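Local coordinates for suppressor of fused family protein (PDB 3K5J) that is of unknown function but resembles the N-terminal domain of human Suppressor of fused, and may therefore act by binding other proteins, at residues A[32-44]-A[52-64]. Residues are numbered along the deposited sequence; the frame is centred on the assembly and turned at random.
Sequences VEELPDFQVFQVI and WVYVSSGIGQFLG. With SO4 (sulfate ion), chain B.
Gln39, Phe41 and Val43 pair with Ser57, Val55 and Val53 through six backbone hydrogen bonds, making strands 39-43 and 52-57 an antiparallel beta hairpin within the mixed sheet of this Sufu-like fold. Most of these bonds are nearly straight, as at Gln39 N to Ser57 O (2.9 Å), whereas Ser57 N reaches Gln39 O at a bent 133°. One side-chain bond joins the strands: Gln42 NE2 donates to Tyr54 OH over 3.1 Å, with the hydroxyl close to the amide plane. Glutamine suits this non-hydrogen-bonded pair because its methylene and its amide work separately. With CG anti to the backbone N (chi1 177°) and the chain extended beyond it, CG lies over one face of the Tyr54 ring, a CH-pi contact, while NE2 continues to the hydroxyl. Glu74 also accepts from that NE2, and Thr75 N bonds the tyrosine oxygen, so both buried polar ends are tied to the loop between strand 65-71 and helix 77-91. On the same face of the sheet Val40 CG1 meets the Tyr54 ring edge at CD2, 4.1 Å away. The other face carries Phe41, Val43, Val53 and Val55, branched or aromatic residues suited to a buried strand; Phe41 packs on Leu12 of helix 2-15. Ser57, with its small side chain, brings CB to 3.5 Å from Phe41 CE2, and Ser57 OG bonds Asn5. Just after strand 52-57, Gly58 has phi 143°, where a CB would jam against the Ser57 carbonyl O, which calls for glycine; Gly58 N, like Gly60 N, bonds Glu66. The Phe38 ring meets Ser56 CB before this glycine and Ile59 CG1 after it, the latter 3.9 Å from Phe38 CE1. Leu35 divides its two methyls, CD2 touching Ile59 CG1 and CD1 lying 3.6 Å from Phe62 CE2.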
# COMPACT_ATOMS: atom_id res chain seq x y z
N VAL A 32 -6.69 13.36 12.74
CA VAL A 32 -7.88 14.04 13.27
C VAL A 32 -7.99 15.45 12.68
O VAL A 32 -9.09 15.84 12.29
CB VAL A 32 -7.85 14.06 14.79
CG1 VAL A 32 -9.04 14.80 15.33
CG2 VAL A 32 -7.84 12.60 15.30
N GLU A 33 -6.88 16.16 12.52
CA GLU A 33 -6.91 17.50 11.84
C GLU A 33 -6.78 17.41 10.33
O GLU A 33 -7.48 18.08 9.56
CB GLU A 33 -5.84 18.44 12.39
N GLU A 34 -5.95 16.52 9.87
CA GLU A 34 -5.53 16.54 8.49
C GLU A 34 -6.43 15.75 7.55
O GLU A 34 -6.53 16.09 6.37
CB GLU A 34 -4.10 16.07 8.35
CG GLU A 34 -3.12 17.02 9.08
CD GLU A 34 -1.69 16.60 8.86
OE1 GLU A 34 -1.33 16.23 7.69
OE2 GLU A 34 -0.91 16.76 9.83
N LEU A 35 -7.03 14.69 8.06
CA LEU A 35 -7.91 13.88 7.23
C LEU A 35 -8.95 13.20 8.12
O LEU A 35 -8.90 12.00 8.40
CB LEU A 35 -7.17 12.89 6.35
CG LEU A 35 -7.95 12.14 5.26
CD1 LEU A 35 -8.63 13.12 4.29
CD2 LEU A 35 -7.02 11.19 4.49
N PRO A 36 -9.91 14.01 8.61
CA PRO A 36 -10.88 13.51 9.55
C PRO A 36 -11.57 12.23 9.05
O PRO A 36 -11.88 12.12 7.87
CB PRO A 36 -11.85 14.65 9.70
CG PRO A 36 -11.08 15.87 9.35
CD PRO A 36 -10.12 15.45 8.33
N ASP A 37 -11.78 11.30 9.97
CA ASP A 37 -12.46 10.02 9.73
C ASP A 37 -11.64 8.99 8.95
O ASP A 37 -12.14 7.90 8.68
CB ASP A 37 -13.83 10.16 9.04
CG ASP A 37 -14.72 11.10 9.75
OD1 ASP A 37 -14.86 10.95 10.98
OD2 ASP A 37 -15.30 12.02 9.06
N PHE A 38 -10.38 9.28 8.67
CA PHE A 38 -9.53 8.31 7.97
C PHE A 38 -9.51 7.00 8.72
O PHE A 38 -9.39 6.95 9.95
CB PHE A 38 -8.09 8.85 7.86
CG PHE A 38 -7.12 7.90 7.20
CD1 PHE A 38 -7.12 7.72 5.83
CD2 PHE A 38 -6.17 7.25 7.96
CE1 PHE A 38 -6.24 6.87 5.24
CE2 PHE A 38 -5.24 6.42 7.36
CZ PHE A 38 -5.29 6.21 5.99
N GLN A 39 -9.57 5.90 7.96
CA GLN A 39 -9.46 4.57 8.53
C GLN A 39 -8.38 3.74 7.83
O GLN A 39 -7.95 4.03 6.72
CB GLN A 39 -10.77 3.76 8.44
CG GLN A 39 -11.88 4.32 9.29
CD GLN A 39 -12.97 3.32 9.60
OE1 GLN A 39 -14.05 3.39 9.03
NE2 GLN A 39 -12.65 2.32 10.44
N VAL A 40 -7.96 2.68 8.52
CA VAL A 40 -7.24 1.57 7.88
C VAL A 40 -8.09 0.33 8.13
O VAL A 40 -8.60 0.12 9.24
CB VAL A 40 -5.80 1.40 8.44
CG1 VAL A 40 -5.13 0.08 8.01
CG2 VAL A 40 -4.97 2.64 8.00
N PHE A 41 -8.22 -0.49 7.11
CA PHE A 41 -8.86 -1.81 7.21
C PHE A 41 -7.82 -2.89 7.09
O PHE A 41 -6.91 -2.78 6.28
CB PHE A 41 -9.93 -1.99 6.12
CG PHE A 41 -11.11 -1.07 6.30
CD1 PHE A 41 -11.97 -1.26 7.37
CD2 PHE A 41 -11.36 -0.02 5.41
CE1 PHE A 41 -13.06 -0.40 7.54
CE2 PHE A 41 -12.46 0.83 5.58
CZ PHE A 41 -13.29 0.67 6.65
N GLN A 42 -7.95 -3.93 7.92
CA GLN A 42 -7.05 -5.08 7.98
C GLN A 42 -7.83 -6.32 7.56
O GLN A 42 -8.79 -6.72 8.26
CB GLN A 42 -6.54 -5.24 9.39
CG GLN A 42 -5.64 -6.42 9.65
CD GLN A 42 -5.54 -6.72 11.12
OE1 GLN A 42 -6.58 -6.95 11.77
NE2 GLN A 42 -4.33 -6.79 11.64
N VAL A 43 -7.43 -6.92 6.45
CA VAL A 43 -8.01 -8.16 5.97
C VAL A 43 -7.18 -9.29 6.62
O VAL A 43 -5.97 -9.39 6.38
CB VAL A 43 -8.01 -8.27 4.44
CG1 VAL A 43 -8.75 -9.53 3.99
CG2 VAL A 43 -8.59 -6.99 3.78
N ILE A 44 -7.84 -10.08 7.45
CA ILE A 44 -7.19 -11.07 8.28
C ILE A 44 -7.12 -12.40 7.55
O ILE A 44 -8.12 -12.87 7.00
CB ILE A 44 -8.00 -11.22 9.58
CG1 ILE A 44 -7.99 -9.91 10.37
CG2 ILE A 44 -7.45 -12.35 10.48
CD1 ILE A 44 -9.16 -9.77 11.37
N TRP A 52 -1.51 -10.76 5.36
CA TRP A 52 -2.36 -9.75 5.96
C TRP A 52 -2.39 -8.57 4.98
O TRP A 52 -1.35 -8.21 4.43
CB TRP A 52 -1.75 -9.30 7.26
CG TRP A 52 -1.58 -10.44 8.24
CD1 TRP A 52 -0.67 -11.47 8.19
CD2 TRP A 52 -2.36 -10.65 9.39
NE1 TRP A 52 -0.85 -12.33 9.25
CE2 TRP A 52 -1.89 -11.83 10.01
CE3 TRP A 52 -3.40 -9.96 9.97
CZ2 TRP A 52 -2.47 -12.34 11.18
CZ3 TRP A 52 -3.96 -10.44 11.12
CH2 TRP A 52 -3.48 -11.62 11.72
N VAL A 53 -3.55 -7.99 4.76
CA VAL A 53 -3.66 -6.85 3.89
C VAL A 53 -4.17 -5.65 4.66
O VAL A 53 -5.19 -5.72 5.33
CB VAL A 53 -4.57 -7.10 2.66
CG1 VAL A 53 -4.53 -5.91 1.69
CG2 VAL A 53 -4.17 -8.41 1.97
N TYR A 54 -3.46 -4.52 4.55
CA TYR A 54 -3.81 -3.26 5.20
C TYR A 54 -4.15 -2.22 4.14
O TYR A 54 -3.33 -1.97 3.26
CB TYR A 54 -2.67 -2.75 6.06
CG TYR A 54 -2.32 -3.59 7.30
CD1 TYR A 54 -1.63 -4.79 7.18
CD2 TYR A 54 -2.81 -3.23 8.55
CE1 TYR A 54 -1.36 -5.56 8.30
CE2 TYR A 54 -2.53 -3.99 9.67
CZ TYR A 54 -1.80 -5.16 9.54
OH TYR A 54 -1.55 -5.92 10.67
N VAL A 55 -5.37 -1.65 4.24
CA VAL A 55 -5.90 -0.82 3.18
C VAL A 55 -6.33 0.55 3.75
O VAL A 55 -6.99 0.62 4.79
CB VAL A 55 -7.16 -1.46 2.50
CG1 VAL A 55 -7.61 -0.58 1.30
CG2 VAL A 55 -6.89 -2.94 2.11
N SER A 56 -5.94 1.65 3.10
CA SER A 56 -6.39 2.96 3.51
C SER A 56 -7.85 3.23 3.17
O SER A 56 -8.36 2.69 2.17
CB SER A 56 -5.51 4.04 2.90
OG SER A 56 -5.66 4.18 1.48
N SER A 57 -8.46 4.15 3.91
CA SER A 57 -9.81 4.59 3.59
C SER A 57 -10.00 6.05 3.97
O SER A 57 -10.05 6.40 5.16
CB SER A 57 -10.84 3.73 4.34
OG SER A 57 -12.18 4.08 3.99
N GLY A 58 -10.09 6.89 2.95
CA GLY A 58 -10.36 8.31 3.14
C GLY A 58 -9.58 9.17 2.16
O GLY A 58 -10.01 10.27 1.80
N ILE A 59 -8.43 8.69 1.73
CA ILE A 59 -7.57 9.42 0.78
C ILE A 59 -8.30 9.58 -0.55
O ILE A 59 -8.17 10.58 -1.23
CB ILE A 59 -6.18 8.70 0.59
CG1 ILE A 59 -5.40 8.65 1.92
CG2 ILE A 59 -5.40 9.34 -0.57
CD1 ILE A 59 -4.22 7.74 1.96
N GLY A 60 -9.12 8.58 -0.88
CA GLY A 60 -9.76 8.57 -2.20
C GLY A 60 -10.79 9.66 -2.42
O GLY A 60 -11.04 10.04 -3.55
N GLN A 61 -11.31 10.24 -1.35
CA GLN A 61 -12.24 11.35 -1.50
C GLN A 61 -11.58 12.60 -2.08
O GLN A 61 -12.27 13.44 -2.64
CB GLN A 61 -12.93 11.65 -0.16
CG GLN A 61 -13.79 10.53 0.37
CD GLN A 61 -14.74 11.01 1.45
OE1 GLN A 61 -14.34 11.29 2.60
NE2 GLN A 61 -16.04 11.17 1.06
N PHE A 62 -10.27 12.74 -1.91
CA PHE A 62 -9.54 13.89 -2.44
C PHE A 62 -8.63 13.52 -3.60
O PHE A 62 -8.48 14.30 -4.52
CB PHE A 62 -8.74 14.54 -1.30
CG PHE A 62 -9.61 15.05 -0.19
CD1 PHE A 62 -10.16 16.33 -0.24
CD2 PHE A 62 -9.95 14.22 0.92
CE1 PHE A 62 -10.98 16.80 0.77
CE2 PHE A 62 -10.82 14.68 1.93
CZ PHE A 62 -11.31 15.98 1.84
N LEU A 63 -8.03 12.31 -3.57
CA LEU A 63 -7.00 11.90 -4.53
C LEU A 63 -7.54 11.00 -5.65
O LEU A 63 -6.91 10.87 -6.71
CB LEU A 63 -5.90 11.15 -3.76
CG LEU A 63 -4.54 11.00 -4.37
CD1 LEU A 63 -3.92 12.38 -4.48
CD2 LEU A 63 -3.66 10.05 -3.54
N GLY A 64 -8.65 10.32 -5.39
CA GLY A 64 -9.20 9.37 -6.35
C GLY A 64 -8.66 7.92 -6.24
O GLY A 64 -9.02 7.05 -7.04
S SO4 B . -19.03 10.94 3.39
O1 SO4 B . -18.54 9.72 4.02
O2 SO4 B . -17.94 11.89 3.16
O3 SO4 B . -19.68 10.57 2.13
O4 SO4 B . -20.03 11.59 4.25